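Local coordinates for protein ATP-dependent DNA ligase (Mycobacterium tuberculosis, PDB 6NHX) that joins DNA ends at the expense of ATP and works with Ku in the error-prone non-homologous end-joining repair of double-strand breaks, at residues H73-L84 against V104-D115. The protein carries 1 engineered substitution. Residues are numbered along the deposited sequence; the frame is centred on the assembly and turned at random.
With ATP (adenosine-5'-triphosphate), chain B.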
ATOM      1  N   HIS A  73      14.967 -25.088   3.304  1.00 27.06           N
ATOM      2  CA  HIS A  73      15.196 -24.241   2.144  1.00 27.61           C
ATOM      3  C   HIS A  73      15.989 -22.992   2.514  1.00 21.17           C
ATOM      4  O   HIS A  73      15.978 -22.519   3.653  1.00 24.15           O
ATOM      5  CB  HIS A  73      13.863 -23.792   1.536  1.00 26.91           C
ATOM      6  CG  HIS A  73      13.109 -24.875   0.829  1.00 27.67           C
ATOM      7  ND1 HIS A  73      13.517 -25.408  -0.374  1.00 26.46           N
ATOM      8  CD2 HIS A  73      11.953 -25.507   1.146  1.00 27.60           C
ATOM      9  CE1 HIS A  73      12.656 -26.333  -0.759  1.00 31.52           C
ATOM     10  NE2 HIS A  73      11.694 -26.406   0.142  1.00 27.36           N
ATOM     11  N   HIS A  74      16.648 -22.424   1.504  1.00 20.89           N
ATOM     12  CA  HIS A  74      17.197 -21.076   1.594  1.00 19.93           C
ATOM     13  C   HIS A  74      16.574 -20.283   0.454  1.00 16.30           C
ATOM     14  O   HIS A  74      16.857 -20.559  -0.716  1.00 16.21           O
ATOM     15  CB  HIS A  74      18.717 -21.099   1.484  1.00 17.85           C
ATOM     16  CG  HIS A  74      19.345 -19.740   1.444  1.00 18.37           C
ATOM     17  ND1 HIS A  74      20.676 -19.553   1.134  1.00 24.09           N
ATOM     18  CD2 HIS A  74      18.833 -18.507   1.670  1.00 19.43           C
ATOM     19  CE1 HIS A  74      20.952 -18.261   1.166  1.00 21.72           C
ATOM     20  NE2 HIS A  74      19.852 -17.604   1.486  1.00 26.69           N
ATOM     21  N   VAL A  75      15.695 -19.335   0.783  1.00 16.61           N
ATOM     22  CA  VAL A  75      14.976 -18.586  -0.240  1.00 15.42           C
ATOM     23  C   VAL A  75      14.999 -17.095   0.054  1.00 15.89           C
ATOM     24  O   VAL A  75      15.139 -16.660   1.204  1.00 16.81           O
ATOM     25  CB  VAL A  75      13.514 -19.050  -0.441  1.00 26.11           C
ATOM     26  CG1 VAL A  75      13.460 -20.490  -0.914  1.00 25.28           C
ATOM     27  CG2 VAL A  75      12.707 -18.849   0.834  1.00 26.22           C
ATOM     28  N   VAL A  76      14.866 -16.309  -1.008  1.00 13.86           N
ATOM     29  CA  VAL A  76      14.562 -14.889  -0.907  1.00 15.60           C
ATOM     30  C   VAL A  76      13.260 -14.653  -1.653  1.00 14.25           C
ATOM     31  O   VAL A  76      13.139 -14.995  -2.834  1.00 14.20           O
ATOM     32  CB  VAL A  76      15.692 -14.021  -1.474  1.00 16.41           C
ATOM     33  CG1 VAL A  76      15.272 -12.562  -1.502  1.00 15.78           C
ATOM     34  CG2 VAL A  76      16.962 -14.191  -0.659  1.00 14.87           C
ATOM     35  N   LEU A  77      12.279 -14.103  -0.949  1.00 15.29           N
ATOM     36  CA  LEU A  77      10.970 -13.812  -1.500  1.00 13.90           C
ATOM     37  C   LEU A  77      10.746 -12.311  -1.518  1.00 13.22           C
ATOM     38  O   LEU A  77      11.339 -11.558  -0.739  1.00 14.76           O
ATOM     39  CB  LEU A  77       9.872 -14.445  -0.638  1.00 15.66           C
ATOM     40  CG  LEU A  77      10.053 -15.947  -0.443  1.00 14.65           C
ATOM     41  CD1 LEU A  77       9.459 -16.371   0.888  1.00 19.13           C
ATOM     42  CD2 LEU A  77       9.411 -16.690  -1.587  1.00 18.24           C
ATOM     43  N   ASP A  78       9.894 -11.891  -2.438  1.00 13.80           N
ATOM     44  CA  ASP A  78       9.391 -10.529  -2.522  1.00 13.47           C
ATOM     45  C   ASP A  78       7.884 -10.595  -2.342  1.00 14.01           C
ATOM     46  O   ASP A  78       7.230 -11.493  -2.875  1.00 13.72           O
ATOM     47  CB  ASP A  78       9.733  -9.970  -3.902  1.00 13.04           C
ATOM     48  CG  ASP A  78       9.411  -8.490  -4.063  1.00 14.07           C
ATOM     49  OD1 ASP A  78       9.039  -7.801  -3.087  1.00 15.31           O
ATOM     50  OD2 ASP A  78       9.543  -8.012  -5.216  1.00 14.89           O
ATOM     51  N   GLY A  79       7.327  -9.653  -1.593  1.00 13.15           N
ATOM     52  CA  GLY A  79       5.892  -9.642  -1.416  1.00 14.56           C
ATOM     53  C   GLY A  79       5.458  -8.485  -0.551  1.00 15.49           C
ATOM     54  O   GLY A  79       6.204  -7.527  -0.344  1.00 15.24           O
ATOM     55  N   GLU A  80       4.244  -8.609  -0.022  1.00 16.75           N
ATOM     56  CA  GLU A  80       3.615  -7.547   0.756  1.00 19.43           C
ATOM     57  C   GLU A  80       3.221  -8.088   2.122  1.00 17.60           C
ATOM     58  O   GLU A  80       2.592  -9.146   2.209  1.00 16.95           O
ATOM     59  CB  GLU A  80       2.351  -7.043   0.044  1.00 24.11           C
ATOM     60  CG  GLU A  80       1.914  -5.649   0.446  1.00 36.76           C
ATOM     61  CD  GLU A  80       2.498  -4.582  -0.457  1.00 35.45           C
ATOM     62  OE1 GLU A  80       3.220  -4.935  -1.408  1.00 41.87           O
ATOM     63  OE2 GLU A  80       2.229  -3.389  -0.222  1.00 38.40           O
ATOM     64  N   ALA A  81       3.580  -7.369   3.184  1.00 14.78           N
ATOM     65  CA  ALA A  81       2.971  -7.621   4.483  1.00 15.17           C
ATOM     66  C   ALA A  81       1.619  -6.923   4.502  1.00 16.11           C
ATOM     67  O   ALA A  81       1.514  -5.754   4.123  1.00 14.63           O
ATOM     68  CB  ALA A  81       3.860  -7.088   5.603  1.00 19.02           C
ATOM     69  N   VAL A  82       0.581  -7.655   4.912  1.00 14.06           N
ATOM     70  CA  VAL A  82      -0.789  -7.169   4.839  1.00 13.60           C
ATOM     71  C   VAL A  82      -1.537  -7.462   6.132  1.00 14.50           C
ATOM     72  O   VAL A  82      -1.255  -8.433   6.851  1.00 14.03           O
ATOM     73  CB  VAL A  82      -1.582  -7.739   3.643  1.00 13.18           C
ATOM     74  CG1 VAL A  82      -0.976  -7.301   2.315  1.00 17.20           C
ATOM     75  CG2 VAL A  82      -1.643  -9.271   3.754  1.00 15.75           C
ATOM     76  N   VAL A  83      -2.515  -6.608   6.399  1.00 14.67           N
ATOM     77  CA  VAL A  83      -3.538  -6.837   7.404  1.00 14.29           C
ATOM     78  C   VAL A  83      -4.868  -6.833   6.672  1.00 14.62           C
ATOM     79  O   VAL A  83      -5.181  -5.877   5.953  1.00 15.48           O
ATOM     80  CB  VAL A  83      -3.511  -5.758   8.507  1.00 14.63           C
ATOM     81  CG1 VAL A  83      -4.712  -5.882   9.452  1.00 17.42           C
ATOM     82  CG2 VAL A  83      -2.207  -5.785   9.279  1.00 16.93           C
ATOM     83  N   LEU A  84      -5.655  -7.884   6.864  1.00 15.40           N
ATOM     84  CA  LEU A  84      -6.915  -8.045   6.154  1.00 15.61           C
ATOM     85  C   LEU A  84      -8.054  -7.361   6.901  1.00 18.64           C
ATOM     86  O   LEU A  84      -8.140  -7.433   8.131  1.00 19.74           O
ATOM     87  CB  LEU A  84      -7.228  -9.535   5.973  1.00 16.73           C
ATOM     88  CG  LEU A  84      -6.117 -10.366   5.321  1.00 20.15           C
ATOM     89  CD1 LEU A  84      -6.578 -11.805   5.086  1.00 22.81           C
ATOM     90  CD2 LEU A  84      -5.645  -9.717   4.012  1.00 21.58           C
ATOM     91  N   VAL A 104      -0.897 -10.219  11.005  1.00 16.56           N
ATOM     92  CA  VAL A 104      -0.180  -9.783   9.812  1.00 18.23           C
ATOM     93  C   VAL A 104       0.177 -11.013   8.989  1.00 17.52           C
ATOM     94  O   VAL A 104       0.659 -12.012   9.538  1.00 20.66           O
ATOM     95  CB  VAL A 104       1.088  -9.000  10.195  1.00 17.87           C
ATOM     96  CG1 VAL A 104       1.938  -8.681   8.961  1.00 23.34           C
ATOM     97  CG2 VAL A 104       0.716  -7.727  10.958  1.00 19.60           C
ATOM     98  N   GLU A 105      -0.059 -10.947   7.682  1.00 17.24           N
ATOM     99  CA  GLU A 105       0.325 -11.991   6.743  1.00 18.06           C
ATOM    100  C   GLU A 105       1.388 -11.459   5.795  1.00 16.04           C
ATOM    101  O   GLU A 105       1.482 -10.256   5.546  1.00 16.51           O
ATOM    102  CB  GLU A 105      -0.879 -12.429   5.906  1.00 16.86           C
ATOM    103  CG  GLU A 105      -1.996 -13.021   6.739  1.00 19.74           C
ATOM    104  CD  GLU A 105      -3.038 -13.782   5.945  1.00 21.19           C
ATOM    105  OE1 GLU A 105      -2.735 -14.283   4.852  1.00 18.62           O
ATOM    106  OE2 GLU A 105      -4.174 -13.912   6.450  1.00 26.52           O
ATOM    107  N   PHE A 106       2.161 -12.374   5.229  1.00 17.37           N
ATOM    108  CA  PHE A 106       3.045 -12.059   4.117  1.00 16.11           C
ATOM    109  C   PHE A 106       2.486 -12.729   2.871  1.00 15.60           C
ATOM    110  O   PHE A 106       2.302 -13.950   2.850  1.00 17.99           O
ATOM    111  CB  PHE A 106       4.469 -12.523   4.400  1.00 15.18           C
ATOM    112  CG  PHE A 106       5.417 -12.290   3.251  1.00 14.89           C
ATOM    113  CD1 PHE A 106       5.760 -11.001   2.844  1.00 16.52           C
ATOM    114  CD2 PHE A 106       5.952 -13.361   2.558  1.00 19.43           C
ATOM    115  CE1 PHE A 106       6.634 -10.803   1.791  1.00 14.03           C
ATOM    116  CE2 PHE A 106       6.822 -13.156   1.490  1.00 18.40           C
ATOM    117  CZ  PHE A 106       7.164 -11.897   1.119  1.00 17.83           C
ATOM    118  N   TRP A 107       2.164 -11.926   1.857  1.00 14.38           N
ATOM    119  CA  TRP A 107       1.705 -12.438   0.572  1.00 13.50           C
ATOM    120  C   TRP A 107       2.861 -12.307  -0.408  1.00 13.54           C
ATOM    121  O   TRP A 107       3.224 -11.192  -0.806  1.00 15.87           O
ATOM    122  CB  TRP A 107       0.473 -11.682   0.073  1.00 14.53           C
ATOM    123  CG  TRP A 107      -0.795 -12.032   0.845  1.00 16.45           C
ATOM    124  CD1 TRP A 107      -0.879 -12.765   1.996  1.00 19.26           C
ATOM    125  CD2 TRP A 107      -2.146 -11.655   0.516  1.00 12.25           C
ATOM    126  NE1 TRP A 107      -2.196 -12.877   2.398  1.00 16.25           N
ATOM    127  CE2 TRP A 107      -2.988 -12.206   1.505  1.00 13.05           C
ATOM    128  CE3 TRP A 107      -2.722 -10.916  -0.517  1.00 11.49           C
ATOM    129  CZ2 TRP A 107      -4.371 -12.035   1.487  1.00 13.48           C
ATOM    130  CZ3 TRP A 107      -4.107 -10.749  -0.527  1.00 13.02           C
ATOM    131  CH2 TRP A 107      -4.911 -11.295   0.470  1.00 12.39           C
ATOM    132  N   ALA A 108       3.416 -13.447  -0.802  1.00 14.56           N
ATOM    133  CA  ALA A 108       4.580 -13.464  -1.677  1.00 12.63           C
ATOM    134  C   ALA A 108       4.149 -13.354  -3.132  1.00 12.88           C
ATOM    135  O   ALA A 108       3.173 -13.988  -3.556  1.00 13.85           O
ATOM    136  CB  ALA A 108       5.346 -14.774  -1.489  1.00 14.44           C
ATOM    137  N   PHE A 109       4.907 -12.570  -3.900  1.00 12.13           N
ATOM    138  CA  PHE A 109       4.665 -12.466  -5.334  1.00 12.79           C
ATOM    139  C   PHE A 109       5.911 -12.574  -6.200  1.00 13.63           C
ATOM    140  O   PHE A 109       5.795 -12.528  -7.435  1.00 14.85           O
ATOM    141  CB  PHE A 109       3.809 -11.241  -5.720  1.00 13.04           C
ATOM    142  CG  PHE A 109       4.259  -9.931  -5.117  1.00 12.61           C
ATOM    143  CD1 PHE A 109       5.504  -9.377  -5.432  1.00 14.37           C
ATOM    144  CD2 PHE A 109       3.392  -9.199  -4.285  1.00 13.03           C
ATOM    145  CE1 PHE A 109       5.905  -8.144  -4.893  1.00 13.81           C
ATOM    146  CE2 PHE A 109       3.786  -7.971  -3.746  1.00 14.16           C
ATOM    147  CZ  PHE A 109       5.036  -7.446  -4.049  1.00 15.20           C
ATOM    148  N   ASP A 110       7.088 -12.755  -5.607  1.00 13.04           N
ATOM    149  CA  ASP A 110       8.258 -13.059  -6.416  1.00 13.93           C
ATOM    150  C   ASP A 110       9.202 -13.945  -5.618  1.00 12.94           C
ATOM    151  O   ASP A 110       9.145 -14.017  -4.384  1.00 14.30           O
ATOM    152  CB  ASP A 110       8.964 -11.817  -6.974  1.00 12.91           C
ATOM    153  CG  ASP A 110       9.379 -11.997  -8.423  1.00 12.84           C
ATOM    154  OD1 ASP A 110       9.787 -13.132  -8.778  1.00 14.76           O
ATOM    155  OD2 ASP A 110       9.288 -11.019  -9.205  1.00 13.59           O
ATOM    156  N   LEU A 111      10.074 -14.627  -6.358  1.00 12.99           N
ATOM    157  CA  LEU A 111      11.086 -15.513  -5.803  1.00 13.21           C
ATOM    158  C   LEU A 111      12.396 -15.099  -6.446  1.00 14.60           C
ATOM    159  O   LEU A 111      12.526 -15.150  -7.679  1.00 15.65           O
ATOM    160  CB  LEU A 111      10.760 -16.965  -6.155  1.00 15.32           C
ATOM    161  CG  LEU A 111      11.751 -18.023  -5.657  1.00 14.28           C
ATOM    162  CD1 LEU A 111      11.769 -18.089  -4.129  1.00 16.62           C
ATOM    163  CD2 LEU A 111      11.393 -19.385  -6.231  1.00 21.22           C
ATOM    164  N   LEU A 112      13.336 -14.621  -5.634  1.00 12.48           N
ATOM    165  CA  LEU A 112      14.578 -14.065  -6.158  1.00 13.33           C
ATOM    166  C   LEU A 112      15.778 -14.975  -5.971  1.00 14.04           C
ATOM    167  O   LEU A 112      16.813 -14.750  -6.612  1.00 15.79           O
ATOM    168  CB  LEU A 112      14.886 -12.718  -5.491  1.00 15.27           C
ATOM    169  CG  LEU A 112      13.740 -11.702  -5.489  1.00 15.80           C
ATOM    170  CD1 LEU A 112      14.215 -10.368  -4.940  1.00 17.76           C
ATOM    171  CD2 LEU A 112      13.127 -11.546  -6.886  1.00 16.94           C
ATOM    172  N   TYR A 113      15.672 -15.983  -5.117  1.00 13.69           N
ATOM    173  CA  TYR A 113      16.760 -16.910  -4.866  1.00 12.77           C
ATOM    174  C   TYR A 113      16.128 -18.162  -4.289  1.00 15.93           C
ATOM    175  O   TYR A 113      15.234 -18.075  -3.436  1.00 15.37           O
ATOM    176  CB  TYR A 113      17.744 -16.300  -3.866  1.00 15.05           C
ATOM    177  CG  TYR A 113      18.888 -17.210  -3.482  1.00 14.87           C
ATOM    178  CD1 TYR A 113      18.750 -18.148  -2.462  1.00 16.25           C
ATOM    179  CD2 TYR A 113      20.121 -17.117  -4.119  1.00 16.31           C
ATOM    180  CE1 TYR A 113      19.780 -18.963  -2.112  1.00 18.03           C
ATOM    181  CE2 TYR A 113      21.170 -17.934  -3.767  1.00 16.94           C
ATOM    182  CZ  TYR A 113      20.991 -18.863  -2.760  1.00 17.28           C
ATOM    183  OH  TYR A 113      22.005 -19.694  -2.371  1.00 21.21           O
ATOM    184  N   LEU A 114      16.584 -19.313  -4.771  1.00 13.84           N
ATOM    185  CA  LEU A 114      16.052 -20.593  -4.309  1.00 15.51           C
ATOM    186  C   LEU A 114      17.186 -21.606  -4.269  1.00 16.63           C
ATOM    187  O   LEU A 114      17.672 -22.031  -5.325  1.00 17.30           O
ATOM    188  CB  LEU A 114      14.938 -21.058  -5.244  1.00 17.47           C
ATOM    189  CG  LEU A 114      14.361 -22.463  -5.055  1.00 27.60           C
ATOM    190  CD1 LEU A 114      13.686 -22.544  -3.723  1.00 25.99           C
ATOM    191  CD2 LEU A 114      13.382 -22.790  -6.168  1.00 30.92           C
ATOM    192  N   ASP A 115      17.605 -21.966  -3.055  1.00 16.93           N
ATOM    193  CA  ASP A 115      18.445 -23.148  -2.816  1.00 18.49           C
ATOM    194  C   ASP A 115      19.663 -23.186  -3.737  1.00 19.25           C
ATOM    195  O   ASP A 115      19.965 -24.198  -4.379  1.00 20.20           O
ATOM    196  CB  ASP A 115      17.635 -24.446  -2.908  1.00 23.22           C
ATOM    197  CG  ASP A 115      16.543 -24.514  -1.863  1.00 24.97           C
ATOM    198  OD1 ASP A 115      15.422 -24.961  -2.183  1.00 32.35           O
ATOM    199  OD2 ASP A 115      16.781 -24.068  -0.726  1.00 21.17           O
TER
HETATM  200  PG  ATP B1000       5.330   3.324  -5.025  1.00 17.91           P
HETATM  201  O1G ATP B1000       5.093   2.664  -6.368  1.00 17.33           O
HETATM  202  O2G ATP B1000       6.466   4.329  -4.990  1.00 20.04           O
HETATM  203  O3G ATP B1000       5.399   2.318  -3.890  1.00 18.64           O
HETATM  204  PB  ATP B1000       2.767   4.012  -3.787  1.00 22.60           P
HETATM  205  O1B ATP B1000       1.861   5.214  -3.867  1.00 31.05           O
HETATM  206  O2B ATP B1000       3.217   3.463  -2.451  1.00 33.43           O
HETATM  207  O3B ATP B1000       4.035   4.266  -4.749  1.00 22.96           O
HETATM  208  PA  ATP B1000       0.742   2.682  -5.381  1.00 19.07           P
HETATM  209  O1A ATP B1000       0.749   3.712  -6.469  1.00 22.17           O
HETATM  210  O2A ATP B1000      -0.339   2.550  -4.340  1.00 23.61           O
HETATM  211  O3A ATP B1000       2.134   2.798  -4.608  1.00 24.28           O
HETATM  212  O5' ATP B1000       1.103   1.243  -6.028  1.00 22.18           O
HETATM  213  C5' ATP B1000       0.907   0.045  -5.282  1.00 17.49           C
HETATM  214  C4' ATP B1000       2.093  -0.232  -4.352  1.00 14.02           C
HETATM  215  O4' ATP B1000       1.912  -1.545  -3.822  1.00 17.12           O
HETATM  216  C3' ATP B1000       3.434  -0.230  -5.054  1.00 15.36           C
HETATM  217  O3' ATP B1000       4.451   0.041  -4.094  1.00 17.30           O
HETATM  218  C2' ATP B1000       3.544  -1.670  -5.470  1.00 14.78           C
HETATM  219  O2' ATP B1000       4.900  -2.072  -5.713  1.00 15.59           O
HETATM  220  C1' ATP B1000       2.950  -2.411  -4.276  1.00 17.37           C
HETATM  221  N9  ATP B1000       2.265  -3.657  -4.675  1.00 14.25           N
HETATM  222  C8  ATP B1000       1.042  -4.069  -4.257  1.00 14.33           C
HETATM  223  N7  ATP B1000       0.729  -5.282  -4.791  1.00 12.43           N
HETATM  224  C5  ATP B1000       1.785  -5.648  -5.543  1.00 11.63           C
HETATM  225  C6  ATP B1000       2.099  -6.790  -6.389  1.00 11.01           C
HETATM  226  N6  ATP B1000       1.211  -7.777  -6.552  1.00 12.23           N
HETATM  227  N1  ATP B1000       3.288  -6.800  -7.009  1.00 11.03           N
HETATM  228  C2  ATP B1000       4.186  -5.816  -6.874  1.00 11.57           C
HETATM  229  N3  ATP B1000       3.960  -4.726  -6.125  1.00 12.55           N
HETATM  230  C4  ATP B1000       2.785  -4.591  -5.469  1.00 12.76           C
HETATM  231  O   HOH W   1      21.296 -22.268  -0.930  1.00 28.43           O
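Val76 and Tyr113, like Val82 and Glu105, are hydrogen-bonded pairs of two antiparallel strands, 74-82 and 105-114, in the antiparallel sheet of the nucleotidyltransferase domain. Two classic beta bulges interrupt the pairing. Leu112 and Tyr113 lie opposite Val76, and Phe109 and Asp110 lie opposite Asp78. At the second bulge Asp78 O accepts two backbone bonds, from Phe109 N at 2.8 Å and from Asp110 N at 3.0 Å.

The second bulge carries Phe109, which lines the ATP pocket. Phe109 CG sits between its backbone N and carbonyl carbon (chi1 49°), and the ring swings over Gly79. Gly79 CA makes a CH-pi contact with one face, 3.5 Å from the ring centroid. The adenine of ATP covers the opposite face, with ATP C6 3.4 Å from Phe109 CE2. Glu80 OE1 lies at the edge of the same ring. The Asp78 carboxylate lies beside Phe109 CE1 and is held by a salt bridge to Arg36 and a hydrogen bond to Tyr174.

On the sheet face of Asp78 and Glu80, Val82 CG2 stands over the five-membered ring of Trp107, 3.8 Å from its centroid. Leu77, Phe106 and Leu111 share the other face. Leu77 CB meets the edge of Phe106, and Leu77 CD2 packs on Leu111 CD1. Helix 124-136 covers Leu77 and Leu111.

The Asp115 carboxylate accepts from both histidines. Its OD2 takes the His74 N-H at 2.8 Å. Its OD1 receives His73 ND1 on the syn lone pair at 2.7 Å, nearly in the imidazole plane.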